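PDB 3SLR: BF1531-like N-terminal domain-containing protein from Bacteroides fragilis, which probably hydrolyses ester bonds, this N-terminal part joining an FkbH domain of the SGNH-hydrolase clan to a magnesium-binding phosphatase domain probably of HAD type. Local coordinates for residues Pro21-Ala26 with Arg47-Glu52; Arg63-Pro68 with Leu109-Leu114; Lys256-Phe261 with Gly361-Tyr366. All coordinates share one frame; numbering follows the deposited sequence.

Contact 1 of 3, residues Pro21-Ala26 with Arg47-Glu52; sequences PKLKVA and RNYNIE
Four backbone hydrogen bonds tie Pro21-Ala26 to Arg47-Glu52 in parallel register. Asn50 N reaches Pro21 O at 2.8 Å and Leu23 N takes Asn50 O at 3.0 Å, so Asn50 is gripped through both its amide and its carbonyl. Glu52, two residues on, does the same: its N meets Leu23 O at 2.9 Å, and its O accepts Val25 N at an N-H...O angle of 172°. Proline suits the first position, which supplies only a carbonyl. On the face carrying Lys22, Lys24, Asn50 and Glu52, polar side chains suit a partly open surface: the aliphatic CG of Lys24 lies alongside Glu52 OE2 at 3.6 Å, while Lys22 NZ stays 4.5 Å from OE2, beyond a salt bridge. The other face is apolar. Leu23 CD1 makes an off-centre CH-pi contact with the Tyr49 ring, 4.2 Å from its centroid, and Val25 CG2 touches Ile51 CG2 at 3.8 Å. Val25 CG2 lies anti to the carbonyl carbon, which turns it to this neighbour. The pair frames the beta-alpha-beta unit of strand 22-29, helix 34-46 and strand 50-55; helix 203-217 covers Leu23 and Tyr49, and strand 79-83 bonds the far edge of strand 22-29.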
loop_
_atom_site.group_PDB
_atom_site.type_symbol
_atom_site.label_atom_id
_atom_site.label_comp_id
_atom_site.label_asym_id
_atom_site.label_seq_id
_atom_site.Cartn_x
_atom_site.Cartn_y
_atom_site.Cartn_z
ATOM N N PRO A 21 8.814 -15.187 -14.286
ATOM C CA PRO A 21 10.095 -14.476 -14.242
ATOM C C PRO A 21 10.699 -14.545 -12.842
ATOM O O PRO A 21 9.982 -14.338 -11.856
ATOM C CB PRO A 21 9.707 -13.021 -14.528
ATOM C CG PRO A 21 8.318 -13.071 -15.061
ATOM C CD PRO A 21 7.681 -14.263 -14.449
ATOM N N LYS A 22 12.000 -14.794 -12.763
ATOM C CA LYS A 22 12.671 -14.988 -11.479
ATOM C C LYS A 22 13.215 -13.682 -10.889
ATOM O O LYS A 22 13.762 -12.846 -11.607
ATOM C CB LYS A 22 13.810 -16.001 -11.652
ATOM C CG LYS A 22 14.075 -16.866 -10.427
ATOM C CD LYS A 22 15.366 -16.478 -9.698
ATOM C CE LYS A 22 16.611 -16.767 -10.531
ATOM N NZ LYS A 22 17.340 -15.512 -10.910
ATOM N N LEU A 23 13.066 -13.507 -9.575
ATOM C CA LEU A 23 13.658 -12.365 -8.879
ATOM C C LEU A 23 14.365 -12.870 -7.635
ATOM O O LEU A 23 13.832 -13.716 -6.918
ATOM C CB LEU A 23 12.585 -11.346 -8.470
ATOM C CG LEU A 23 11.872 -10.569 -9.571
ATOM C CD1 LEU A 23 10.744 -9.731 -8.975
ATOM C CD2 LEU A 23 12.880 -9.683 -10.276
ATOM N N LYS A 24 15.568 -12.367 -7.385
ATOM C CA LYS A 24 16.307 -12.751 -6.189
ATOM C C LYS A 24 16.069 -11.706 -5.108
ATOM O O LYS A 24 16.420 -10.541 -5.285
ATOM C CB LYS A 24 17.798 -12.891 -6.497
ATOM C CG LYS A 24 18.106 -14.099 -7.375
ATOM C CD LYS A 24 19.380 -13.906 -8.185
ATOM C CE LYS A 24 20.595 -13.888 -7.312
ATOM N NZ LYS A 24 21.830 -13.628 -8.111
ATOM N N VAL A 25 15.468 -12.139 -4.003
ATOM C CA VAL A 25 15.105 -11.251 -2.901
ATOM C C VAL A 25 15.834 -11.665 -1.624
ATOM O O VAL A 25 15.703 -12.804 -1.162
ATOM C CB VAL A 25 13.590 -11.296 -2.644
ATOM C CG1 VAL A 25 13.211 -10.405 -1.443
ATOM C CG2 VAL A 25 12.826 -10.870 -3.894
ATOM N N ALA A 26 16.624 -10.751 -1.069
ATOM C CA ALA A 26 17.243 -10.977 0.241
ATOM C C ALA A 26 16.379 -10.338 1.337
ATOM O O ALA A 26 15.863 -9.233 1.171
ATOM C CB ALA A 26 18.644 -10.392 0.276
ATOM N N ARG A 47 1.654 -12.958 -7.454
ATOM C CA ARG A 47 1.764 -11.753 -8.284
ATOM C C ARG A 47 2.583 -12.055 -9.550
ATOM O O ARG A 47 3.063 -11.143 -10.230
ATOM C CB ARG A 47 2.417 -10.608 -7.499
ATOM C CG ARG A 47 1.890 -9.209 -7.818
ATOM C CD ARG A 47 0.500 -8.974 -7.254
ATOM N NE ARG A 47 0.472 -8.940 -5.786
ATOM C CZ ARG A 47 0.738 -7.869 -5.045
ATOM N NH1 ARG A 47 1.071 -6.719 -5.622
ATOM N NH2 ARG A 47 0.686 -7.954 -3.715
ATOM N N ASN A 48 2.769 -13.343 -9.828
ATOM C CA ASN A 48 3.427 -13.814 -11.054
ATOM C C ASN A 48 4.947 -13.636 -11.087
ATOM O O ASN A 48 5.541 -13.443 -12.152
ATOM C CB ASN A 48 2.781 -13.177 -12.288
ATOM C CG ASN A 48 1.287 -13.459 -12.370
ATOM O OD1 ASN A 48 0.840 -14.581 -12.119
ATOM N ND2 ASN A 48 0.504 -12.432 -12.705
ATOM N N TYR A 49 5.578 -13.724 -9.922
ATOM C CA TYR A 49 7.036 -13.714 -9.847
ATOM C C TYR A 49 7.544 -14.977 -9.176
ATOM O O TYR A 49 7.014 -15.400 -8.149
ATOM C CB TYR A 49 7.539 -12.490 -9.084
ATOM C CG TYR A 49 7.121 -11.181 -9.708
ATOM C CD1 TYR A 49 7.679 -10.751 -10.908
ATOM C CD2 TYR A 49 6.168 -10.374 -9.098
ATOM C CE1 TYR A 49 7.299 -9.562 -11.487
ATOM C CE2 TYR A 49 5.778 -9.177 -9.671
ATOM C CZ TYR A 49 6.351 -8.772 -10.862
ATOM O OH TYR A 49 5.966 -7.585 -11.437
ATOM N N ASN A 50 8.555 -15.596 -9.777
ATOM C CA ASN A 50 9.249 -16.696 -9.131
ATOM C C ASN A 50 10.299 -16.120 -8.192
ATOM O O ASN A 50 11.401 -15.778 -8.617
ATOM C CB ASN A 50 9.903 -17.604 -10.171
ATOM C CG ASN A 50 10.578 -18.815 -9.550
ATOM O OD1 ASN A 50 11.256 -19.581 -10.235
ATOM N ND2 ASN A 50 10.382 -19.003 -8.251
ATOM N N ILE A 51 9.937 -15.980 -6.919
ATOM C CA ILE A 51 10.814 -15.368 -5.936
ATOM C C ILE A 51 11.807 -16.351 -5.332
ATOM O O ILE A 51 11.412 -17.315 -4.679
ATOM C CB ILE A 51 9.995 -14.774 -4.779
ATOM C CG1 ILE A 51 8.992 -13.752 -5.317
ATOM C CG2 ILE A 51 10.928 -14.190 -3.707
ATOM C CD1 ILE A 51 9.637 -12.569 -5.989
ATOM N N GLU A 52 13.094 -16.112 -5.555
ATOM C CA GLU A 52 14.124 -16.866 -4.857
ATOM C C GLU A 52 14.489 -16.063 -3.620
ATOM O O GLU A 52 15.120 -15.006 -3.713
ATOM C CB GLU A 52 15.361 -17.096 -5.736
ATOM C CG GLU A 52 16.463 -17.892 -5.020
ATOM C CD GLU A 52 17.745 -18.038 -5.835
ATOM O OE1 GLU A 52 18.758 -18.521 -5.274
ATOM O OE2 GLU A 52 17.746 -17.684 -7.031
#

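Contact 2 of 3, residues Arg63-Pro68 with Leu109-Leu114; sequences RQIMDP and LDFVRL
Ile65 meets the end of the Phe111 ring beginning with its CB, which lies 3.9 Å from Phe111 CZ. From there the chain forks. CG1 passes CZ at 4.0 Å, whereas CG2, anti to the backbone N, approaches both CZ and CE1 and also comes within 4.3 Å of Leu114 CD1. The terminal CD1, beyond CG1, leads away from the other helix, and the same side chain touches Tyr72 of helix 71-75. A beta-branched residue fits here because both branches, and the carbon that bears them, can press on one aromatic end. Helices 61-66 and 104-118 meet through these apolar side chains within the FkbH domain, well away from the magnesium site. Phe111 has its CG anti to the backbone N (chi1 175°), which carries the ring across to Ile65, Val61 and Glu62. Selenomethionine Met66 adds a Met-aromatic contact, SE lying at the ring edge near its plane, 5.4 Å from the centroid. Its chi1 and chi2, both near -60°, place SE here, and it also touches Leu114 CD1 at 4.1 Å, where one leucine methyl touches both SE and Ile65 CG2.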
loop_
_atom_site.group_PDB
_atom_site.type_symbol
_atom_site.label_atom_id
_atom_site.label_comp_id
_atom_site.label_asym_id
_atom_site.label_seq_id
_atom_site.Cartn_x
_atom_site.Cartn_y
_atom_site.Cartn_z
ATOM N N ARG A 63 25.826 -7.197 10.461
ATOM C CA ARG A 63 26.876 -8.182 10.219
ATOM C C ARG A 63 27.014 -8.491 8.731
ATOM O O ARG A 63 28.117 -8.475 8.182
ATOM C CB ARG A 63 26.578 -9.460 11.010
ATOM C CG ARG A 63 27.155 -10.738 10.422
ATOM C CD ARG A 63 28.621 -10.915 10.769
ATOM N NE ARG A 63 29.165 -12.144 10.195
ATOM C CZ ARG A 63 30.359 -12.647 10.500
ATOM N NH1 ARG A 63 31.139 -12.030 11.380
ATOM N NH2 ARG A 63 30.773 -13.770 9.930
ATOM N N GLN A 64 25.889 -8.760 8.078
ATOM C CA GLN A 64 25.902 -9.149 6.670
ATOM C C GLN A 64 26.218 -7.986 5.738
ATOM O O GLN A 64 26.944 -8.143 4.759
ATOM C CB GLN A 64 24.560 -9.772 6.285
ATOM C CG GLN A 64 24.344 -11.164 6.864
ATOM C CD GLN A 64 25.256 -12.199 6.223
ATOM O OE1 GLN A 64 25.272 -12.359 5.003
ATOM N NE2 GLN A 64 26.017 -12.909 7.045
ATOM N N ILE A 65 25.659 -6.817 6.041
ATOM C CA ILE A 65 25.856 -5.649 5.193
ATOM C C ILE A 65 27.284 -5.095 5.310
ATOM O O ILE A 65 27.842 -4.591 4.333
ATOM C CB ILE A 65 24.806 -4.539 5.503
ATOM C CG1 ILE A 65 23.385 -5.047 5.217
ATOM C CG2 ILE A 65 25.077 -3.277 4.691
ATOM C CD1 ILE A 65 23.148 -5.475 3.780
HETATM N N MSE A 66 27.861 -5.201 6.503
HETATM C CA MSE A 66 29.183 -4.646 6.798
HETATM C C MSE A 66 30.319 -5.517 6.265
HETATM O O MSE A 66 31.437 -5.037 6.059
HETATM C CB MSE A 66 29.369 -4.470 8.310
HETATM C CG MSE A 66 28.349 -3.565 8.990
HETATM SE SE MSE A 66 28.418 -1.708 8.397
HETATM C CE MSE A 66 30.181 -1.222 9.093
ATOM N N ASP A 67 30.032 -6.796 6.049
ATOM C CA ASP A 67 31.055 -7.753 5.617
ATOM C C ASP A 67 30.937 -8.057 4.130
ATOM O O ASP A 67 30.041 -8.789 3.720
ATOM C CB ASP A 67 30.939 -9.041 6.429
ATOM C CG ASP A 67 31.913 -10.113 5.977
ATOM O OD1 ASP A 67 32.820 -9.805 5.174
ATOM O OD2 ASP A 67 31.769 -11.268 6.433
ATOM N N PRO A 68 31.855 -7.506 3.320
ATOM C CA PRO A 68 31.832 -7.627 1.856
ATOM C C PRO A 68 31.946 -9.073 1.367
ATOM O O PRO A 68 31.576 -9.357 0.228
ATOM C CB PRO A 68 33.063 -6.822 1.417
ATOM C CG PRO A 68 33.388 -5.934 2.573
ATOM C CD PRO A 68 33.006 -6.715 3.788
ATOM N N LEU A 109 20.407 6.227 10.932
ATOM C CA LEU A 109 20.410 6.894 9.629
ATOM C C LEU A 109 21.758 6.718 8.933
ATOM O O LEU A 109 21.810 6.504 7.730
ATOM C CB LEU A 109 20.059 8.377 9.764
ATOM C CG LEU A 109 18.607 8.688 10.135
ATOM C CD1 LEU A 109 18.493 10.114 10.612
ATOM C CD2 LEU A 109 17.709 8.457 8.917
ATOM N N ASP A 110 22.848 6.792 9.691
ATOM C CA ASP A 110 24.164 6.533 9.122
ATOM C C ASP A 110 24.239 5.122 8.532
ATOM O O ASP A 110 24.789 4.922 7.442
ATOM C CB ASP A 110 25.273 6.731 10.166
ATOM C CG ASP A 110 25.562 8.202 10.446
ATOM O OD1 ASP A 110 25.123 9.065 9.655
ATOM O OD2 ASP A 110 26.245 8.492 11.457
ATOM N N PHE A 111 23.701 4.138 9.248
ATOM C CA PHE A 111 23.744 2.776 8.739
ATOM C C PHE A 111 22.927 2.665 7.453
ATOM O O PHE A 111 23.343 2.016 6.486
ATOM C CB PHE A 111 23.227 1.755 9.748
ATOM C CG PHE A 111 23.154 0.372 9.175
ATOM C CD1 PHE A 111 24.314 -0.363 8.975
ATOM C CD2 PHE A 111 21.943 -0.171 8.784
ATOM C CE1 PHE A 111 24.264 -1.631 8.410
ATOM C CE2 PHE A 111 21.881 -1.442 8.216
ATOM C CZ PHE A 111 23.049 -2.174 8.031
ATOM N N VAL A 112 21.753 3.293 7.447
ATOM C CA VAL A 112 20.915 3.271 6.253
ATOM C C VAL A 112 21.635 3.889 5.046
ATOM O O VAL A 112 21.613 3.325 3.945
ATOM C CB VAL A 112 19.558 3.943 6.507
ATOM C CG1 VAL A 112 18.755 4.040 5.209
ATOM C CG2 VAL A 112 18.785 3.162 7.558
ATOM N N ARG A 113 22.288 5.031 5.245
ATOM C CA ARG A 113 23.047 5.642 4.150
ATOM C C ARG A 113 24.185 4.744 3.677
ATOM O O ARG A 113 24.458 4.647 2.476
ATOM C CB ARG A 113 23.592 7.014 4.558
ATOM C CG ARG A 113 22.495 8.048 4.793
ATOM C CD ARG A 113 23.035 9.474 4.743
ATOM N NE ARG A 113 23.303 9.888 3.365
ATOM C CZ ARG A 113 23.389 11.158 2.971
ATOM N NH1 ARG A 113 23.230 12.137 3.857
ATOM N NH2 ARG A 113 23.631 11.451 1.696
ATOM N N LEU A 114 24.848 4.087 4.618
ATOM C CA LEU A 114 25.938 3.175 4.273
ATOM C C LEU A 114 25.403 2.067 3.363
ATOM O O LEU A 114 25.993 1.748 2.336
ATOM C CB LEU A 114 26.556 2.590 5.546
ATOM C CG LEU A 114 27.796 1.686 5.495
ATOM C CD1 LEU A 114 27.470 0.303 4.946
ATOM C CD2 LEU A 114 28.929 2.340 4.706
#

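Contact 3 of 3, residues Lys256-Phe261 with Gly361-Tyr366; sequences KAFTEF and GDYLEY
Leu364 overlaps helix 255-270 with both methyls. CD1 comes up to the edge of the Phe261 ring, near its plane, 4.1 Å from Phe261 CD1, while CD2 lies 4.0 Å from the backbone carbonyl oxygen Glu260 O. CG stands opposite the backbone N (chi1 -160°), which extends the branch point toward the helix, and leucine suits the place because one residue can touch both a ring and a helical backbone. Phe261 has its own CG anti to the backbone N, which sends the ring toward Leu364; the side chain also touches the segment of magnesium ligands Asp228 and Asp230, which resembles the HAD-type DxDx(T/V) motif. One turn earlier, Ala257 CB rests 4.0 Å from Gly361 CA. The two smallest residue types let the chains come as near as 5.4 Å between the CA atoms of Ala257 and Gly361. In the phosphatase domain, consistent with a HAD-like fold, helix 255-270 precedes strand 274-280 in the chain, after strand 224-227, and the late helix 363-368 packs on its flank. Phe258 leaves its helix away from that neighbour, yet its ring swings back until CE1 is 4.3 Å from Tyr363 CE2; the Phe258 side chain also touches Pro360. Tyr363 combines an apolar ring with a polar end: its OH hydrogen-bonds to Asn231 O, within that segment, and its side chain touches Asp336, a ligand of magnesium.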
loop_
_atom_site.group_PDB
_atom_site.type_symbol
_atom_site.label_atom_id
_atom_site.label_comp_id
_atom_site.label_asym_id
_atom_site.label_seq_id
_atom_site.Cartn_x
_atom_site.Cartn_y
_atom_site.Cartn_z
ATOM N N LYS A 256 -21.566 13.817 2.838
ATOM C CA LYS A 256 -20.213 14.195 3.222
ATOM C C LYS A 256 -19.199 13.085 2.914
ATOM O O LYS A 256 -18.054 13.360 2.536
ATOM C CB LYS A 256 -20.160 14.589 4.703
ATOM C CG LYS A 256 -18.760 14.935 5.166
ATOM C CD LYS A 256 -18.724 15.407 6.605
ATOM C CE LYS A 256 -19.158 14.324 7.572
ATOM N NZ LYS A 256 -19.317 14.877 8.942
ATOM N N ALA A 257 -19.605 11.832 3.083
ATOM C CA ALA A 257 -18.723 10.711 2.745
ATOM C C ALA A 257 -18.410 10.677 1.251
ATOM O O ALA A 257 -17.283 10.348 0.851
ATOM C CB ALA A 257 -19.321 9.373 3.197
ATOM N N PHE A 258 -19.403 11.006 0.427
ATOM C CA PHE A 258 -19.189 11.017 -1.014
ATOM C C PHE A 258 -18.258 12.162 -1.403
ATOM O O PHE A 258 -17.426 12.014 -2.294
ATOM C CB PHE A 258 -20.521 11.068 -1.785
ATOM C CG PHE A 258 -21.287 9.766 -1.751
ATOM C CD1 PHE A 258 -20.872 8.678 -2.522
ATOM C CD2 PHE A 258 -22.427 9.635 -0.980
ATOM C CE1 PHE A 258 -21.572 7.478 -2.485
ATOM C CE2 PHE A 258 -23.127 8.441 -0.937
ATOM C CZ PHE A 258 -22.699 7.362 -1.698
ATOM N N THR A 259 -18.374 13.291 -0.708
ATOM C CA THR A 259 -17.475 14.424 -0.927
ATOM C C THR A 259 -16.023 14.024 -0.651
ATOM O O THR A 259 -15.126 14.306 -1.453
ATOM C CB THR A 259 -17.847 15.628 -0.015
ATOM O OG1 THR A 259 -19.027 16.247 -0.524
ATOM C CG2 THR A 259 -16.728 16.665 0.007
ATOM N N GLU A 260 -15.796 13.383 0.491
ATOM C CA GLU A 260 -14.440 12.993 0.883
ATOM C C GLU A 260 -13.873 11.897 -0.020
ATOM O O GLU A 260 -12.676 11.865 -0.290
ATOM C CB GLU A 260 -14.394 12.618 2.366
ATOM C CG GLU A 260 -14.783 13.812 3.246
ATOM C CD GLU A 260 -14.824 13.515 4.730
ATOM O OE1 GLU A 260 -14.693 12.339 5.126
ATOM O OE2 GLU A 260 -15.013 14.482 5.504
ATOM N N PHE A 261 -14.740 11.000 -0.481
ATOM C CA PHE A 261 -14.356 9.995 -1.467
ATOM C C PHE A 261 -13.985 10.627 -2.811
ATOM O O PHE A 261 -12.995 10.230 -3.436
ATOM C CB PHE A 261 -15.471 8.951 -1.641
ATOM C CG PHE A 261 -15.187 7.931 -2.722
ATOM C CD1 PHE A 261 -14.015 7.189 -2.704
ATOM C CD2 PHE A 261 -16.098 7.704 -3.734
ATOM C CE1 PHE A 261 -13.755 6.250 -3.689
ATOM C CE2 PHE A 261 -15.842 6.771 -4.732
ATOM C CZ PHE A 261 -14.669 6.043 -4.705
ATOM N N GLY A 361 -19.928 5.184 3.802
ATOM C CA GLY A 361 -19.092 5.776 4.831
ATOM C C GLY A 361 -17.859 4.939 5.119
ATOM O O GLY A 361 -16.931 5.394 5.786
ATOM N N ASP A 362 -17.852 3.715 4.603
ATOM C CA ASP A 362 -16.755 2.781 4.832
ATOM C C ASP A 362 -15.910 2.535 3.581
ATOM O O ASP A 362 -14.937 1.792 3.644
ATOM C CB ASP A 362 -17.305 1.431 5.319
ATOM C CG ASP A 362 -17.888 1.504 6.721
ATOM O OD1 ASP A 362 -17.504 2.421 7.478
ATOM O OD2 ASP A 362 -18.720 0.637 7.068
ATOM N N TYR A 363 -16.305 3.114 2.445
ATOM C CA TYR A 363 -15.591 2.876 1.187
ATOM C C TYR A 363 -14.107 3.205 1.312
ATOM O O TYR A 363 -13.244 2.410 0.955
ATOM C CB TYR A 363 -16.139 3.752 0.057
ATOM C CG TYR A 363 -17.476 3.359 -0.533
ATOM C CD1 TYR A 363 -18.136 2.207 -0.133
ATOM C CD2 TYR A 363 -18.072 4.158 -1.511
ATOM C CE1 TYR A 363 -19.368 1.864 -0.692
ATOM C CE2 TYR A 363 -19.295 3.832 -2.064
ATOM C CZ TYR A 363 -19.936 2.682 -1.656
ATOM O OH TYR A 363 -21.152 2.357 -2.219
ATOM N N LEU A 364 -13.816 4.403 1.791
ATOM C CA LEU A 364 -12.455 4.896 1.688
ATOM C C LEU A 364 -11.519 4.104 2.596
ATOM O O LEU A 364 -10.444 3.670 2.167
ATOM C CB LEU A 364 -12.406 6.393 1.980
ATOM C CG LEU A 364 -11.177 7.146 1.473
ATOM C CD1 LEU A 364 -10.953 6.878 -0.018
ATOM C CD2 LEU A 364 -11.336 8.643 1.737
ATOM N N GLU A 365 -11.924 3.890 3.844
ATOM C CA GLU A 365 -11.084 3.126 4.763
ATOM C C GLU A 365 -10.838 1.719 4.223
ATOM O O GLU A 365 -9.750 1.165 4.386
ATOM C CB GLU A 365 -11.702 3.071 6.160
ATOM C CG GLU A 365 -11.585 4.383 6.959
ATOM C CD GLU A 365 -10.165 4.638 7.473
ATOM O OE1 GLU A 365 -9.351 3.683 7.541
ATOM O OE2 GLU A 365 -9.854 5.801 7.796
ATOM N N TYR A 366 -11.843 1.146 3.565
ATOM C CA TYR A 366 -11.664 -0.150 2.919
ATOM C C TYR A 366 -10.640 -0.078 1.774
ATOM O O TYR A 366 -9.737 -0.905 1.691
ATOM C CB TYR A 366 -12.995 -0.716 2.408
ATOM C CG TYR A 366 -12.788 -1.872 1.469
ATOM C CD1 TYR A 366 -12.361 -3.103 1.944
ATOM C CD2 TYR A 366 -12.990 -1.721 0.097
ATOM C CE1 TYR A 366 -12.144 -4.179 1.077
ATOM C CE2 TYR A 366 -12.782 -2.786 -0.768
ATOM C CZ TYR A 366 -12.364 -4.004 -0.271
ATOM O OH TYR A 366 -12.156 -5.052 -1.147
#

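In the fold
The three contacts follow one another along the chain without overlapping. Contacts 1 and 2 both belong to the FkbH domain, where strand 50-55 is followed in the chain by helix 61-66; their centres are about 24 Å apart and their nearest atoms about 8 Å, so they do not touch. One builds the edge of the five-stranded parallel sheet, the other joins two helices. Contact 3 is in the phosphatase domain, on the opposite side of the chain's centre, about 36 Å from contact 1 and about 43 Å from contact 2 between centres. It alone borders the metal site: the Tyr363 side chain lies about 7 Å from a bound magnesium ion, whereas the others are remote from it.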